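Archaemetzincin (Archaeoglobus fulgidus, PDB 3ZVS) is a probable zinc metalloprotease of the peptidase M54 family, a metzincin with one catalytic and one apparently structural zinc ion, whose natural substrate is unknown. Local coordinates at residues T14-F26 with Y107-G120. Numbering follows the deposited sequence.
With ZN (zinc ion), chain D.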
ATOM      1  N   THR A  14       3.988  -9.599  -8.156  1.00 10.97           N
ATOM      2  CA  THR A  14       3.041  -8.751  -7.410  1.00 11.09           C
ATOM      3  C   THR A  14       3.200  -7.284  -7.794  1.00 11.38           C
ATOM      4  O   THR A  14       2.229  -6.515  -7.918  1.00 12.16           O
ATOM      5  CB  THR A  14       3.255  -8.956  -5.922  1.00 11.49           C
ATOM      6  OG1 THR A  14       3.100 -10.350  -5.635  1.00 13.71           O
ATOM      7  CG2 THR A  14       2.248  -8.156  -5.090  1.00 12.91           C
ATOM      8  N   VAL A  15       4.447  -6.899  -8.041  1.00 11.11           N
ATOM      9  CA  VAL A  15       4.702  -5.590  -8.552  1.00 10.73           C
ATOM     10  C   VAL A  15       4.035  -5.396  -9.918  1.00 12.13           C
ATOM     11  O   VAL A  15       3.465  -4.319 -10.182  1.00 11.21           O
ATOM     12  CB  VAL A  15       6.236  -5.335  -8.651  1.00 11.66           C
ATOM     13  CG1 VAL A  15       6.521  -4.012  -9.383  1.00 13.55           C
ATOM     14  CG2 VAL A  15       6.855  -5.354  -7.252  1.00 15.66           C
ATOM     15  N   GLU A  16       4.133  -6.404 -10.783  1.00 11.28           N
ATOM     16  CA  GLU A  16       3.495  -6.371 -12.091  1.00 15.36           C
ATOM     17  C   GLU A  16       1.983  -6.193 -11.965  1.00 14.22           C
ATOM     18  O   GLU A  16       1.395  -5.460 -12.748  1.00 14.21           O
ATOM     19  CB  GLU A  16       3.778  -7.665 -12.864  1.00 14.10           C
ATOM     20  CG  GLU A  16       5.198  -7.800 -13.389  1.00 24.54           C
ATOM     21  CD  GLU A  16       5.534  -9.218 -13.941  1.00 38.24           C
ATOM     22  OE1 GLU A  16       4.704 -10.165 -13.871  1.00 37.84           O
ATOM     23  OE2 GLU A  16       6.663  -9.375 -14.448  1.00 42.23           O
ATOM     24  N   VAL A  17       1.355  -6.838 -10.985  1.00 12.00           N
ATOM     25  CA  VAL A  17      -0.074  -6.625 -10.729  1.00 13.35           C
ATOM     26  C   VAL A  17      -0.375  -5.160 -10.561  1.00 13.52           C
ATOM     27  O   VAL A  17      -1.336  -4.619 -11.158  1.00 14.29           O
ATOM     28  CB  VAL A  17      -0.538  -7.374  -9.456  1.00 14.27           C
ATOM     29  CG1 VAL A  17      -1.919  -6.885  -8.972  1.00 15.72           C
ATOM     30  CG2 VAL A  17      -0.508  -8.887  -9.689  1.00 16.94           C
ATOM     31  N   LEU A  18       0.420  -4.482  -9.741  1.00 10.92           N
ATOM     32  CA  LEU A  18       0.179  -3.082  -9.509  1.00 10.90           C
ATOM     33  C   LEU A  18       0.484  -2.248 -10.726  1.00 10.90           C
ATOM     34  O   LEU A  18      -0.265  -1.320 -11.049  1.00 12.82           O
ATOM     35  CB  LEU A  18       1.004  -2.612  -8.289  1.00 11.48           C
ATOM     36  CG  LEU A  18       0.514  -3.265  -7.011  1.00 10.71           C
ATOM     37  CD1 LEU A  18       1.399  -2.790  -5.840  1.00 13.01           C
ATOM     38  CD2 LEU A  18      -0.933  -2.950  -6.714  1.00 11.94           C
ATOM     39  N   ALA A  19       1.577  -2.557 -11.443  1.00 11.76           N
ATOM     40  CA  ALA A  19       1.900  -1.820 -12.667  1.00 15.51           C
ATOM     41  C   ALA A  19       0.758  -1.920 -13.707  1.00 16.18           C
ATOM     42  O   ALA A  19       0.512  -0.963 -14.448  1.00 17.56           O
ATOM     43  CB  ALA A  19       3.265  -2.276 -13.268  1.00 13.45           C
ATOM     44  N   ASN A  20       0.064  -3.053 -13.712  1.00 11.38           N
ATOM     45  CA  ASN A  20      -1.002  -3.330 -14.665  1.00 15.13           C
ATOM     46  C   ASN A  20      -2.366  -2.773 -14.249  1.00 16.54           C
ATOM     47  O   ASN A  20      -3.222  -2.551 -15.102  1.00 18.88           O
ATOM     48  CB  ASN A  20      -1.159  -4.838 -14.855  1.00 16.47           C
ATOM     49  CG  ASN A  20       0.012  -5.469 -15.564  1.00 28.91           C
ATOM     50  OD1 ASN A  20       0.764  -4.797 -16.259  1.00 26.41           O
ATOM     51  ND2 ASN A  20       0.171  -6.777 -15.385  1.00 31.78           N
ATOM     52  N   SER A  21      -2.583  -2.551 -12.959  1.00 14.00           N
ATOM     53  CA  SER A  21      -3.894  -2.144 -12.436  0.52 12.98           C
ATOM     54  C   SER A  21      -3.985  -0.663 -12.100  1.00 16.64           C
ATOM     55  O   SER A  21      -5.025  -0.021 -12.333  1.00 17.56           O
ATOM     56  CB  SER A  21      -4.233  -2.938 -11.183  0.52 15.35           C
ATOM     57  OG  SER A  21      -4.163  -4.319 -11.420  0.52 18.44           O
ATOM     58  N   LEU A  22      -2.924  -0.100 -11.535  1.00 14.16           N
ATOM     59  CA  LEU A  22      -2.970   1.273 -11.053  1.00 14.30           C
ATOM     60  C   LEU A  22      -3.124   2.393 -12.093  1.00 15.87           C
ATOM     61  O   LEU A  22      -3.744   3.424 -11.792  1.00 16.55           O
ATOM     62  CB  LEU A  22      -1.778   1.565 -10.154  1.00 12.76           C
ATOM     63  CG  LEU A  22      -1.600   0.773  -8.851  1.00 14.30           C
ATOM     64  CD1 LEU A  22      -0.318   1.212  -8.156  1.00 14.03           C
ATOM     65  CD2 LEU A  22      -2.785   0.913  -7.896  1.00 16.34           C
ATOM     66  N   PRO A  23      -2.561   2.232 -13.295  1.00 15.95           N
ATOM     67  CA  PRO A  23      -2.729   3.324 -14.273  1.00 17.81           C
ATOM     68  C   PRO A  23      -4.185   3.682 -14.536  1.00 18.70           C
ATOM     69  O   PRO A  23      -4.529   4.858 -14.515  1.00 21.06           O
ATOM     70  CB  PRO A  23      -2.069   2.754 -15.532  1.00 18.96           C
ATOM     71  CG  PRO A  23      -1.029   1.802 -14.999  1.00 16.96           C
ATOM     72  CD  PRO A  23      -1.677   1.168 -13.802  1.00 17.03           C
ATOM     73  N   LYS A  24      -5.025   2.680 -14.739  1.00 16.45           N
ATOM     74  CA  LYS A  24      -6.427   2.935 -15.041  1.00 17.44           C
ATOM     75  C   LYS A  24      -7.148   3.520 -13.829  1.00 26.04           C
ATOM     76  O   LYS A  24      -7.970   4.417 -13.977  1.00 25.16           O
ATOM     77  CB  LYS A  24      -7.087   1.632 -15.489  1.00 22.16           C
ATOM     78  CG  LYS A  24      -8.553   1.766 -15.807  1.00 34.91           C
ATOM     79  CD  LYS A  24      -9.170   0.405 -16.022  1.00 42.27           C
ATOM     80  CE  LYS A  24     -10.681   0.512 -16.157  1.00 57.25           C
ATOM     81  NZ  LYS A  24     -11.283  -0.800 -16.505  1.00 67.36           N
ATOM     82  N   ILE A  25      -6.843   3.021 -12.631  1.00 17.32           N
ATOM     83  CA  ILE A  25      -7.518   3.483 -11.422  1.00 16.36           C
ATOM     84  C   ILE A  25      -7.244   4.950 -11.117  1.00 17.64           C
ATOM     85  O   ILE A  25      -8.136   5.687 -10.683  1.00 18.18           O
ATOM     86  CB  ILE A  25      -7.108   2.589 -10.218  1.00 14.84           C
ATOM     87  CG1 ILE A  25      -7.636   1.186 -10.479  1.00 15.61           C
ATOM     88  CG2 ILE A  25      -7.668   3.137  -8.917  1.00 15.08           C
ATOM     89  CD1 ILE A  25      -7.174   0.173  -9.441  1.00 19.10           C
ATOM     90  N   PHE A  26      -6.014   5.391 -11.350  1.00 15.83           N
ATOM     91  CA  PHE A  26      -5.598   6.735 -10.985  1.00 16.08           C
ATOM     92  C   PHE A  26      -5.393   7.668 -12.177  1.00 19.57           C
ATOM     93  O   PHE A  26      -5.005   8.817 -11.994  1.00 19.38           O
ATOM     94  CB  PHE A  26      -4.341   6.671 -10.111  1.00 17.98           C
ATOM     95  CG  PHE A  26      -4.615   6.165  -8.751  1.00 15.10           C
ATOM     96  CD1 PHE A  26      -5.285   6.957  -7.827  1.00 16.53           C
ATOM     97  CD2 PHE A  26      -4.258   4.889  -8.403  1.00 12.23           C
ATOM     98  CE1 PHE A  26      -5.539   6.495  -6.566  1.00 14.78           C
ATOM     99  CE2 PHE A  26      -4.523   4.404  -7.116  1.00 12.13           C
ATOM    100  CZ  PHE A  26      -5.181   5.235  -6.196  1.00 13.68           C
ATOM    101  N   TYR A 107      -5.978 -13.059  -3.535  1.00 11.51           N
ATOM    102  CA  TYR A 107      -4.747 -12.377  -3.130  1.00  9.11           C
ATOM    103  C   TYR A 107      -4.530 -11.161  -4.001  1.00 10.25           C
ATOM    104  O   TYR A 107      -4.262 -10.055  -3.516  1.00  9.96           O
ATOM    105  CB  TYR A 107      -3.574 -13.319  -3.276  1.00 11.01           C
ATOM    106  CG  TYR A 107      -2.252 -12.708  -2.841  1.00 11.92           C
ATOM    107  CD1 TYR A 107      -2.012 -12.391  -1.511  1.00 11.54           C
ATOM    108  CD2 TYR A 107      -1.237 -12.494  -3.761  1.00 12.10           C
ATOM    109  CE1 TYR A 107      -0.780 -11.859  -1.144  1.00 10.09           C
ATOM    110  CE2 TYR A 107       0.003 -11.974  -3.373  1.00 13.59           C
ATOM    111  CZ  TYR A 107       0.199 -11.665  -2.062  1.00  9.86           C
ATOM    112  OH  TYR A 107       1.432 -11.157  -1.628  1.00 12.00           O
ATOM    113  N   ARG A 108      -4.678 -11.331  -5.313  1.00 11.06           N
ATOM    114  CA  ARG A 108      -4.495 -10.237  -6.233  1.00  9.29           C
ATOM    115  C   ARG A 108      -5.450  -9.080  -5.912  1.00 12.15           C
ATOM    116  O   ARG A 108      -5.073  -7.924  -5.905  1.00 11.15           O
ATOM    117  CB  ARG A 108      -4.724 -10.729  -7.663  1.00 14.45           C
ATOM    118  CG  ARG A 108      -4.392  -9.714  -8.678  1.00 14.40           C
ATOM    119  CD  ARG A 108      -4.918 -10.096 -10.054  1.00 17.19           C
ATOM    120  NE  ARG A 108      -4.303  -9.251 -11.065  1.00 21.68           N
ATOM    121  CZ  ARG A 108      -4.765  -8.059 -11.411  1.00 22.92           C
ATOM    122  NH1 ARG A 108      -5.872  -7.581 -10.849  1.00 22.90           N
ATOM    123  NH2 ARG A 108      -4.105  -7.350 -12.334  1.00 25.92           N
ATOM    124  N   GLU A 109      -6.712  -9.411  -5.676  1.00 10.31           N
ATOM    125  CA  GLU A 109      -7.709  -8.403  -5.391  1.00 11.79           C
ATOM    126  C   GLU A 109      -7.349  -7.628  -4.114  1.00 11.22           C
ATOM    127  O   GLU A 109      -7.458  -6.396  -4.057  1.00 12.57           O
ATOM    128  CB  GLU A 109      -9.050  -9.101  -5.233  1.00 13.30           C
ATOM    129  CG  GLU A 109     -10.156  -8.155  -4.971  1.00 20.60           C
ATOM    130  CD  GLU A 109     -11.500  -8.840  -4.804  1.00 20.49           C
ATOM    131  OE1 GLU A 109     -11.616  -9.775  -3.991  1.00 21.51           O
ATOM    132  OE2 GLU A 109     -12.460  -8.369  -5.450  1.00 23.05           O
ATOM    133  N   ARG A 110      -6.884  -8.343  -3.101  1.00  9.57           N
ATOM    134  CA  ARG A 110      -6.480  -7.704  -1.852  1.00 10.38           C
ATOM    135  C   ARG A 110      -5.287  -6.774  -2.075  1.00 12.38           C
ATOM    136  O   ARG A 110      -5.237  -5.675  -1.527  1.00  9.69           O
ATOM    137  CB  ARG A 110      -6.058  -8.751  -0.847  1.00  8.02           C
ATOM    138  CG  ARG A 110      -7.220  -9.572  -0.295  1.00  8.94           C
ATOM    139  CD  ARG A 110      -6.718 -10.703   0.547  1.00 10.90           C
ATOM    140  NE  ARG A 110      -7.810 -11.401   1.216  1.00 12.03           N
ATOM    141  CZ  ARG A 110      -7.639 -12.368   2.107  1.00 12.84           C
ATOM    142  NH1 ARG A 110      -6.430 -12.811   2.410  1.00 13.75           N
ATOM    143  NH2 ARG A 110      -8.689 -12.920   2.687  1.00 14.70           N
ATOM    144  N   VAL A 111      -4.314  -7.223  -2.857  1.00  9.65           N
ATOM    145  CA  VAL A 111      -3.152  -6.392  -3.125  1.00  9.42           C
ATOM    146  C   VAL A 111      -3.552  -5.071  -3.783  1.00 10.38           C
ATOM    147  O   VAL A 111      -3.085  -3.992  -3.401  1.00  9.51           O
ATOM    148  CB  VAL A 111      -2.138  -7.153  -3.989  1.00  9.81           C
ATOM    149  CG1 VAL A 111      -1.055  -6.221  -4.488  1.00 10.55           C
ATOM    150  CG2 VAL A 111      -1.541  -8.298  -3.211  1.00 10.67           C
ATOM    151  N   VAL A 112      -4.391  -5.142  -4.823  1.00 10.18           N
ATOM    152  CA  VAL A 112      -4.817  -3.931  -5.501  1.00  8.86           C
ATOM    153  C   VAL A 112      -5.597  -3.020  -4.529  1.00  9.84           C
ATOM    154  O   VAL A 112      -5.317  -1.805  -4.457  1.00  9.57           O
ATOM    155  CB  VAL A 112      -5.629  -4.225  -6.768  1.00  9.78           C
ATOM    156  CG1 VAL A 112      -6.077  -2.936  -7.395  1.00 12.37           C
ATOM    157  CG2 VAL A 112      -4.806  -5.058  -7.743  1.00 13.67           C
ATOM    158  N   LYS A 113      -6.560  -3.578  -3.789  1.00  9.79           N
ATOM    159  CA  LYS A 113      -7.343  -2.778  -2.832  1.00 10.05           C
ATOM    160  C   LYS A 113      -6.444  -2.013  -1.874  1.00 10.26           C
ATOM    161  O   LYS A 113      -6.625  -0.827  -1.649  1.00 10.93           O
ATOM    162  CB  LYS A 113      -8.292  -3.658  -2.006  1.00 11.18           C
ATOM    163  CG  LYS A 113      -9.507  -4.174  -2.731  1.00 12.16           C
ATOM    164  CD  LYS A 113     -10.327  -5.055  -1.820  1.00 12.79           C
ATOM    165  CE  LYS A 113     -11.590  -5.530  -2.542  1.00 13.92           C
ATOM    166  NZ  LYS A 113     -12.268  -6.511  -1.681  1.00 13.71           N
ATOM    167  N   GLU A 114      -5.480  -2.717  -1.301  1.00  9.38           N
ATOM    168  CA  GLU A 114      -4.681  -2.111  -0.262  1.00 10.10           C
ATOM    169  C   GLU A 114      -3.666  -1.113  -0.822  1.00  9.26           C
ATOM    170  O   GLU A 114      -3.354  -0.099  -0.180  1.00  9.79           O
ATOM    171  CB  GLU A 114      -4.042  -3.205   0.597  1.00 10.12           C
ATOM    172  CG  GLU A 114      -5.104  -4.033   1.342  1.00 11.67           C
ATOM    173  CD  GLU A 114      -5.911  -3.200   2.275  1.00 13.47           C
ATOM    174  OE1 GLU A 114      -5.426  -3.002   3.397  1.00 12.99           O
ATOM    175  OE2 GLU A 114      -6.986  -2.685   1.915  1.00 13.12           O
ATOM    176  N   ALA A 115      -3.158  -1.357  -2.030  1.00  9.43           N
ATOM    177  CA  ALA A 115      -2.335  -0.342  -2.698  1.00  9.81           C
ATOM    178  C   ALA A 115      -3.129   0.932  -3.004  1.00 10.39           C
ATOM    179  O   ALA A 115      -2.660   2.032  -2.761  1.00 10.12           O
ATOM    180  CB  ALA A 115      -1.736  -0.903  -4.008  1.00  8.65           C
ATOM    181  N   VAL A 116      -4.330   0.772  -3.548  1.00  9.42           N
ATOM    182  CA  VAL A 116      -5.197   1.890  -3.846  1.00  9.49           C
ATOM    183  C   VAL A 116      -5.493   2.682  -2.581  1.00  8.99           C
ATOM    184  O   VAL A 116      -5.455   3.916  -2.587  1.00  9.89           O
ATOM    185  CB  VAL A 116      -6.466   1.383  -4.515  1.00  7.95           C
ATOM    186  CG1 VAL A 116      -7.522   2.497  -4.628  1.00 10.66           C
ATOM    187  CG2 VAL A 116      -6.153   0.876  -5.934  1.00 10.94           C
ATOM    188  N   HIS A 117      -5.764   1.975  -1.487  1.00  9.30           N
ATOM    189  CA  HIS A 117      -6.016   2.608  -0.181  1.00 10.43           C
ATOM    190  C   HIS A 117      -4.844   3.513   0.236  1.00 10.07           C
ATOM    191  O   HIS A 117      -4.999   4.655   0.629  1.00  9.57           O
ATOM    192  CB  HIS A 117      -6.249   1.505   0.848  1.00 10.32           C
ATOM    193  CG  HIS A 117      -6.539   2.011   2.218  1.00  9.69           C
ATOM    194  ND1 HIS A 117      -7.827   2.191   2.688  1.00  8.95           N
ATOM    195  CD2 HIS A 117      -5.716   2.408   3.228  1.00 10.64           C
ATOM    196  CE1 HIS A 117      -7.781   2.643   3.935  1.00  8.37           C
ATOM    197  NE2 HIS A 117      -6.510   2.777   4.286  1.00 10.68           N
ATOM    198  N   GLU A 118      -3.632   2.965   0.174  1.00  9.48           N
ATOM    199  CA  GLU A 118      -2.463   3.737   0.573  1.00  8.67           C
ATOM    200  C   GLU A 118      -2.268   4.965  -0.316  1.00 10.76           C
ATOM    201  O   GLU A 118      -1.965   6.049   0.148  1.00 11.02           O
ATOM    202  CB  GLU A 118      -1.204   2.851   0.540  1.00 10.41           C
ATOM    203  CG  GLU A 118      -1.185   1.773   1.610  1.00 10.95           C
ATOM    204  CD  GLU A 118      -1.463   2.290   2.992  1.00 10.89           C
ATOM    205  OE1 GLU A 118      -0.925   3.367   3.364  1.00 12.00           O
ATOM    206  OE2 GLU A 118      -2.229   1.652   3.730  1.00 12.43           O
ATOM    207  N   ILE A 119      -2.397   4.791  -1.608  1.00  9.85           N
ATOM    208  CA  ILE A 119      -2.204   5.902  -2.530  1.00 10.67           C
ATOM    209  C   ILE A 119      -3.296   6.958  -2.289  1.00 11.97           C
ATOM    210  O   ILE A 119      -3.025   8.138  -2.324  1.00 11.44           O
ATOM    211  CB  ILE A 119      -2.163   5.404  -4.005  1.00  9.90           C
ATOM    212  CG1 ILE A 119      -0.896   4.599  -4.261  1.00 12.15           C
ATOM    213  CG2 ILE A 119      -2.228   6.554  -4.987  1.00 12.13           C
ATOM    214  CD1 ILE A 119      -1.025   3.704  -5.473  1.00 14.95           C
ATOM    215  N   GLY A 120      -4.516   6.524  -1.998  1.00 11.24           N
ATOM    216  CA  GLY A 120      -5.570   7.466  -1.668  1.00 11.38           C
ATOM    217  C   GLY A 120      -5.173   8.356  -0.507  1.00 11.29           C
ATOM    218  O   GLY A 120      -5.465   9.554  -0.540  1.00 12.26           O
TER
HETATM  219 ZN    ZN D1159      -5.734   3.808   5.911  1.00 10.42          ZN
HETATM  220  O   HOH W   1       3.518 -11.359  -3.224  1.00 11.69           O
HETATM  221  O   HOH W   2      -5.300  -5.086 -14.653  1.00 30.27           O
HETATM  222  O   HOH W   3      -1.752  -8.614 -13.556  1.00 31.13           O
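Phe26 lies flat against Ile119, whose CG2 sits over one face of the ring as a CH-pi contact, 3.8 Å from the ring centroid; Ile25 CG2 of its own helix covers the opposite face, and Leu22 CD2 and Val116 O meet the edge. The ring thus joins helix 14-26 to the active-site helix of the metzincin fold, which carries the HExxH motif, the two crossing at -61° on the same side of the five-stranded mixed sheet. The guanidinium of Arg108 receives Val17 CG1 on one face and water 3 at its edge. With CG anti to the backbone N (chi1 -173°) and the chain extended as far as NE, Arg108 reaches obliquely across Val17; in the modelled conformer of Ser21, one of two, NH2 makes a weak, bent hydrogen bond to OG (3.2 Å), while OG donates to Val17 O. Water 3 accepts from Arg108 NH2 (2.9 Å) and from Asn20 ND2. A leucine in place of Arg108 would probably leave Val17 CG1 without its flat cover, and Asn20 ND2 and Ser21 OG without these links to the other helix. Between these ends the packing is aliphatic: Val17 CG1 meets Val112 CG2, and Ile25 CD1 rests on Val112 and Val116. Helix 107-120 turns His117 away from helix 14-26, and its NE2 binds the catalytic zinc together with His121 and His127. Packing is tight at Ala115, whose CB lies 3.5 Å from Leu18 CD2.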